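Local coordinates for cobalamin biosynthesis protein CobN (Mycobacterium tuberculosis, PDB 7C6O) that probably serves as the large, catalytic subunit of cobaltochelatase, the ligase that inserts cobalt into the corrin ring during cobalamin biosynthesis, at residues A1005-I1011 with D1072-Y1077; H1078-A1083 with Y1153-A1157. All coordinates share one frame; numbering follows the deposited sequence.

Contact 1: residues A1005-I1011 with D1072-Y1077; sequences AGLLQLI and DDYFQY
Gln1076 reaches from helix 1072-1089 to the first turn of helix 1007-1013, a worked example of a side-chain amide joining the start of another helix. Its CB lies 4.2 Å from Ala1005 CB. CG stands anti to the carbonyl carbon (chi1 -75°), above one face of the Phe1075 ring near the rim, and also meets Leu1007 CB. From there the chain runs extended, carrying CD to 3.3 Å from Leu1008 CB. At the tip, OE1 accepts a nearly straight hydrogen bond from Leu1008 N (2.9 Å, 168° at the hydrogen), the donor standing well above the carbonyl plane. OE1 also accepts a hydrogen bond from a water (2.7 Å), which accepts from Gly1006 N at the N-cap position and donates to Gln1009 OE1. The other branch turns back within its own helix, Gln1076 NE2 making a weak bond to Asp1072 OD2 (2.8 Å).

Packing around the amide is mixed. The Leu1008 CD2 methyl comes to 3.2 Å from the carboxylate oxygen Asp1072 OD2. Apolar contacts put Leu1008 CD1 on Phe1075 CZ and Ile1011 CG1 on Phe1075 CE1, while Ala1005 CB sits over one face of the Tyr1077 ring in a CH-pi contact. The helix segments cross at 97°, and one glutamine spans the crossing: its oxygen serves N-H groups of the first turn, directly and through water, and its nitrogen is probably polarised by the aspartate behind it.

Contact 2: residues H1078-A1083 with Y1153-A1157; sequences HGGMVA and YDATA
His1078 and Tyr1153 supply the side-chain hydrogen bond between segments 1078-1083 and 1153-1157, which run roughly parallel, 26° apart. It joins His1078 ND1 to Tyr1153 OH (3.0 Å), and either atom could donate. The hydroxyl lies in the plane of the imidazole, at its edge; the rings are nearly perpendicular (89°) and touch at their borders without stacking. With CG anti to the backbone N (chi1 -167°), the imidazole is directed across the groove to this hydroxyl, while NE2 bonds to Ala1057 O on strand 1056-1061.

Close backbone packing is the second element. Gly1079 and Thr1156 bring their CA atoms to 5.0 Å, and the glycine has no side chain to hold the helices apart. Thr1156 leans on it by two atoms: CB lies 3.3 Å from Gly1079 O and OG1 3.4 Å from Gly1079 CA. That hydroxyl is hydrogen-bonded to Gly1152 O of its own helix, so its polar need is met while it packs on the glycine.

One apolar pair continues the groove, Val1082 CG1 meeting Ala1157 CB at 4.0 Å. The Ala1083 CB methyl packs 3.5 Å from the backbone oxygen Thr1156 O, which also accepts from Arg1086 NH1, a second link between the same helices. Small residues therefore permit an axis separation of 8.1 Å. In this buried interface the imidazole uses both nitrogens, linking helix 1136-1157 through ND1 and, through NE2, strand 1056-1061 of the eight-stranded sheet that also holds strand 1094-1099.

Overall arrangement
Helix 1072-1089 belongs to both contacts: its first turns, 1072-1077, meet helix 1007-1013 in contact 1, and the following turns, 1078-1083, meet helix 1136-1157 in contact 2. Their centres are about 9 Å apart, and they touch directly, as where Leu1007 CD1 packs on Gly1080 CA. Both are buried, yet their chemistry differs. Contact 1, a near-perpendicular crossing, is polar at its middle and includes a water; contact 2, a close and roughly parallel pairing, is built on small residues with one hydrogen bond between side chains of the two segments. Helix 1136-1157 also reaches contact 1, through Tyr1149 and Tyr1153; strand 1056-1061 borders contact 2, and helices 1019-1030 and 517-522 border contact 1.

Contact 1: residues A1005-I1011 with D1072-Y1077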
loop_
_atom_site.group_PDB
_atom_site.type_symbol
_atom_site.label_atom_id
_atom_site.label_comp_id
_atom_site.label_asym_id
_atom_site.label_seq_id
_atom_site.Cartn_x
_atom_site.Cartn_y
_atom_site.Cartn_z
ATOM N N ALA A 1005 14.462 -5.972 0.961
ATOM C CA ALA A 1005 15.725 -5.659 1.614
ATOM C C ALA A 1005 16.731 -6.799 1.559
ATOM O O ALA A 1005 17.891 -6.596 1.932
ATOM C CB ALA A 1005 15.486 -5.259 3.078
ATOM N N GLY A 1006 16.317 -7.990 1.121
ATOM C CA GLY A 1006 17.225 -9.071 0.812
ATOM C C GLY A 1006 17.597 -9.974 1.969
ATOM O O GLY A 1006 18.041 -11.103 1.734
ATOM N N LEU A 1007 17.422 -9.524 3.212
ATOM C CA LEU A 1007 17.947 -10.286 4.341
ATOM C C LEU A 1007 17.075 -11.481 4.707
ATOM O O LEU A 1007 17.585 -12.455 5.272
ATOM C CB LEU A 1007 18.138 -9.368 5.548
ATOM C CG LEU A 1007 19.320 -8.408 5.383
ATOM C CD1 LEU A 1007 19.485 -7.544 6.611
ATOM C CD2 LEU A 1007 20.603 -9.176 5.099
ATOM N N LEU A 1008 15.773 -11.437 4.409
ATOM C CA LEU A 1008 14.962 -12.638 4.582
ATOM C C LEU A 1008 15.451 -13.752 3.668
ATOM O O LEU A 1008 15.586 -14.906 4.096
ATOM C CB LEU A 1008 13.488 -12.338 4.315
ATOM C CG LEU A 1008 12.538 -13.535 4.410
ATOM C CD1 LEU A 1008 12.595 -14.163 5.795
ATOM C CD2 LEU A 1008 11.114 -13.124 4.065
ATOM N N GLN A 1009 15.732 -13.421 2.404
ATOM C CA GLN A 1009 16.287 -14.411 1.486
ATOM C C GLN A 1009 17.623 -14.939 1.991
ATOM O O GLN A 1009 17.896 -16.143 1.907
ATOM C CB GLN A 1009 16.446 -13.806 0.089
ATOM C CG GLN A 1009 15.137 -13.593 -0.665
ATOM C CD GLN A 1009 14.382 -12.348 -0.222
ATOM O OE1 GLN A 1009 14.862 -11.575 0.607
ATOM N NE2 GLN A 1009 13.192 -12.152 -0.780
ATOM N N LEU A 1010 18.466 -14.055 2.528
ATOM C CA LEU A 1010 19.774 -14.480 3.017
ATOM C C LEU A 1010 19.637 -15.435 4.198
ATOM O O LEU A 1010 20.263 -16.501 4.226
ATOM C CB LEU A 1010 20.610 -13.259 3.405
ATOM C CG LEU A 1010 22.054 -13.559 3.810
ATOM C CD1 LEU A 1010 22.838 -14.123 2.624
ATOM C CD2 LEU A 1010 22.730 -12.316 4.367
ATOM N N ILE A 1011 18.811 -15.069 5.183
ATOM C CA ILE A 1011 18.652 -15.899 6.377
ATOM C C ILE A 1011 18.066 -17.258 6.011
ATOM O O ILE A 1011 18.466 -18.293 6.561
ATOM C CB ILE A 1011 17.796 -15.162 7.426
ATOM C CG1 ILE A 1011 18.685 -14.375 8.395
ATOM C CG2 ILE A 1011 16.919 -16.135 8.203
ATOM C CD1 ILE A 1011 19.564 -13.335 7.742
ATOM N N ASP A 1072 8.708 -10.619 9.057
ATOM C CA ASP A 1072 10.115 -10.587 8.685
ATOM C C ASP A 1072 10.610 -9.176 8.388
ATOM O O ASP A 1072 11.822 -8.939 8.417
ATOM C CB ASP A 1072 10.343 -11.467 7.460
ATOM C CG ASP A 1072 9.404 -11.120 6.323
ATOM O OD1 ASP A 1072 8.214 -11.493 6.399
ATOM O OD2 ASP A 1072 9.850 -10.445 5.371
ATOM N N ASP A 1073 9.706 -8.240 8.100
ATOM C CA ASP A 1073 10.138 -6.932 7.617
ATOM C C ASP A 1073 10.867 -6.134 8.689
ATOM O O ASP A 1073 11.744 -5.326 8.365
ATOM C CB ASP A 1073 8.936 -6.155 7.087
ATOM C CG ASP A 1073 8.418 -6.718 5.780
ATOM O OD1 ASP A 1073 9.243 -6.990 4.881
ATOM O OD2 ASP A 1073 7.190 -6.900 5.658
ATOM N N TYR A 1074 10.538 -6.348 9.965
ATOM C CA TYR A 1074 11.185 -5.567 11.014
ATOM C C TYR A 1074 12.664 -5.917 11.123
ATOM O O TYR A 1074 13.521 -5.027 11.084
ATOM C CB TYR A 1074 10.458 -5.758 12.348
ATOM C CG TYR A 1074 9.094 -5.110 12.342
ATOM C CD1 TYR A 1074 8.948 -3.752 12.598
ATOM C CD2 TYR A 1074 7.955 -5.847 12.046
ATOM C CE1 TYR A 1074 7.703 -3.150 12.572
ATOM C CE2 TYR A 1074 6.705 -5.253 12.021
ATOM C CZ TYR A 1074 6.586 -3.906 12.282
ATOM O OH TYR A 1074 5.345 -3.314 12.258
ATOM N N PHE A 1075 12.998 -7.206 11.228
ATOM C CA PHE A 1075 14.415 -7.538 11.345
ATOM C C PHE A 1075 15.163 -7.230 10.052
ATOM O O PHE A 1075 16.346 -6.881 10.096
ATOM C CB PHE A 1075 14.605 -8.999 11.791
ATOM C CG PHE A 1075 14.660 -10.013 10.666
ATOM C CD1 PHE A 1075 15.839 -10.242 9.964
ATOM C CD2 PHE A 1075 13.547 -10.780 10.358
ATOM C CE1 PHE A 1075 15.891 -11.184 8.944
ATOM C CE2 PHE A 1075 13.592 -11.728 9.344
ATOM C CZ PHE A 1075 14.767 -11.928 8.634
ATOM N N GLN A 1076 14.490 -7.317 8.902
ATOM C CA GLN A 1076 15.154 -7.009 7.638
ATOM C C GLN A 1076 15.578 -5.547 7.577
ATOM O O GLN A 1076 16.735 -5.235 7.269
ATOM C CB GLN A 1076 14.235 -7.333 6.463
ATOM C CG GLN A 1076 14.091 -8.803 6.155
ATOM C CD GLN A 1076 13.603 -9.027 4.740
ATOM O OE1 GLN A 1076 14.383 -8.973 3.791
ATOM N NE2 GLN A 1076 12.305 -9.267 4.591
ATOM N N TYR A 1077 14.647 -4.635 7.859
ATOM C CA TYR A 1077 14.933 -3.207 7.756
ATOM C C TYR A 1077 15.634 -2.685 9.004
ATOM O O TYR A 1077 16.713 -2.085 8.922
ATOM C CB TYR A 1077 13.636 -2.432 7.508
ATOM C CG TYR A 1077 13.137 -2.528 6.088
ATOM C CD1 TYR A 1077 12.375 -3.613 5.670
ATOM C CD2 TYR A 1077 13.429 -1.535 5.161
ATOM C CE1 TYR A 1077 11.917 -3.706 4.369
ATOM C CE2 TYR A 1077 12.976 -1.620 3.860
ATOM C CZ TYR A 1077 12.221 -2.706 3.471
ATOM O OH TYR A 1077 11.767 -2.792 2.180
HETATM O O HOH W 1 13.638 -8.889 1.149
#

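Contact 2: residues H1078-A1083 with Y1153-A1157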
loop_
_atom_site.group_PDB
_atom_site.type_symbol
_atom_site.label_atom_id
_atom_site.label_comp_id
_atom_site.label_asym_id
_atom_site.label_seq_id
_atom_site.Cartn_x
_atom_site.Cartn_y
_atom_site.Cartn_z
ATOM N N HIS A 1078 15.025 -2.896 10.170
ATOM C CA HIS A 1078 15.582 -2.373 11.414
ATOM C C HIS A 1078 16.866 -3.103 11.783
ATOM O O HIS A 1078 17.917 -2.483 11.979
ATOM C CB HIS A 1078 14.544 -2.497 12.531
ATOM C CG HIS A 1078 14.880 -1.724 13.767
ATOM N ND1 HIS A 1078 14.444 -2.104 15.018
ATOM C CD2 HIS A 1078 15.580 -0.578 13.943
ATOM C CE1 HIS A 1078 14.871 -1.232 15.913
ATOM N NE2 HIS A 1078 15.561 -0.295 15.287
ATOM N N GLY A 1079 16.799 -4.431 11.883
ATOM C CA GLY A 1079 17.999 -5.197 12.173
ATOM C C GLY A 1079 19.047 -5.067 11.084
ATOM O O GLY A 1079 20.245 -5.027 11.366
ATOM N N GLY A 1080 18.607 -4.991 9.826
ATOM C CA GLY A 1080 19.550 -4.804 8.735
ATOM C C GLY A 1080 20.319 -3.502 8.840
ATOM O O GLY A 1080 21.524 -3.458 8.576
ATOM N N MET A 1081 19.636 -2.423 9.229
ATOM C CA MET A 1081 20.335 -1.160 9.443
ATOM C C MET A 1081 21.345 -1.279 10.578
ATOM O O MET A 1081 22.485 -0.818 10.451
ATOM C CB MET A 1081 19.334 -0.041 9.726
ATOM C CG MET A 1081 19.984 1.301 10.029
ATOM S SD MET A 1081 18.796 2.648 10.195
ATOM C CE MET A 1081 18.334 2.918 8.484
ATOM N N VAL A 1082 20.948 -1.906 11.689
ATOM C CA VAL A 1082 21.864 -2.090 12.815
ATOM C C VAL A 1082 23.106 -2.854 12.373
ATOM O O VAL A 1082 24.239 -2.461 12.676
ATOM C CB VAL A 1082 21.150 -2.808 13.976
ATOM C CG1 VAL A 1082 22.145 -3.161 15.071
ATOM C CG2 VAL A 1082 20.023 -1.944 14.525
ATOM N N ALA A 1083 22.911 -3.958 11.647
ATOM C CA ALA A 1083 24.040 -4.797 11.258
ATOM C C ALA A 1083 24.957 -4.080 10.276
ATOM O O ALA A 1083 26.183 -4.230 10.340
ATOM C CB ALA A 1083 23.536 -6.110 10.658
ATOM N N TYR A 1153 16.261 -11.255 13.877
ATOM C CA TYR A 1153 16.608 -10.094 14.687
ATOM C C TYR A 1153 17.834 -10.359 15.553
ATOM O O TYR A 1153 18.590 -9.428 15.855
ATOM C CB TYR A 1153 15.417 -9.705 15.562
ATOM C CG TYR A 1153 14.798 -8.359 15.256
ATOM C CD1 TYR A 1153 13.420 -8.223 15.150
ATOM C CD2 TYR A 1153 15.583 -7.221 15.105
ATOM C CE1 TYR A 1153 12.837 -6.997 14.887
ATOM C CE2 TYR A 1153 15.008 -5.985 14.841
ATOM C CZ TYR A 1153 13.631 -5.883 14.736
ATOM O OH TYR A 1153 13.039 -4.666 14.481
ATOM N N ASP A 1154 18.037 -11.612 15.973
ATOM C CA ASP A 1154 19.234 -11.946 16.739
ATOM C C ASP A 1154 20.468 -11.953 15.846
ATOM O O ASP A 1154 21.521 -11.427 16.227
ATOM C CB ASP A 1154 19.058 -13.303 17.425
ATOM C CG ASP A 1154 20.083 -13.540 18.527
ATOM O OD1 ASP A 1154 20.512 -12.555 19.160
ATOM O OD2 ASP A 1154 20.462 -14.710 18.756
ATOM N N ALA A 1155 20.352 -12.536 14.650
ATOM C CA ALA A 1155 21.478 -12.560 13.723
ATOM C C ALA A 1155 21.920 -11.150 13.351
ATOM O O ALA A 1155 23.119 -10.887 13.201
ATOM C CB ALA A 1155 21.107 -13.352 12.468
ATOM N N THR A 1156 20.970 -10.227 13.204
ATOM C CA THR A 1156 21.312 -8.873 12.787
ATOM C C THR A 1156 21.634 -7.956 13.962
ATOM O O THR A 1156 22.570 -7.155 13.874
ATOM C CB THR A 1156 20.176 -8.266 11.956
ATOM O OG1 THR A 1156 18.932 -8.380 12.667
ATOM C CG2 THR A 1156 20.066 -8.970 10.602
ATOM N N ALA A 1157 20.891 -8.058 15.069
ATOM C CA ALA A 1157 21.020 -7.091 16.150
ATOM C C ALA A 1157 21.284 -7.694 17.525
ATOM O O ALA A 1157 21.459 -6.934 18.484
ATOM C CB ALA A 1157 19.765 -6.209 16.220
#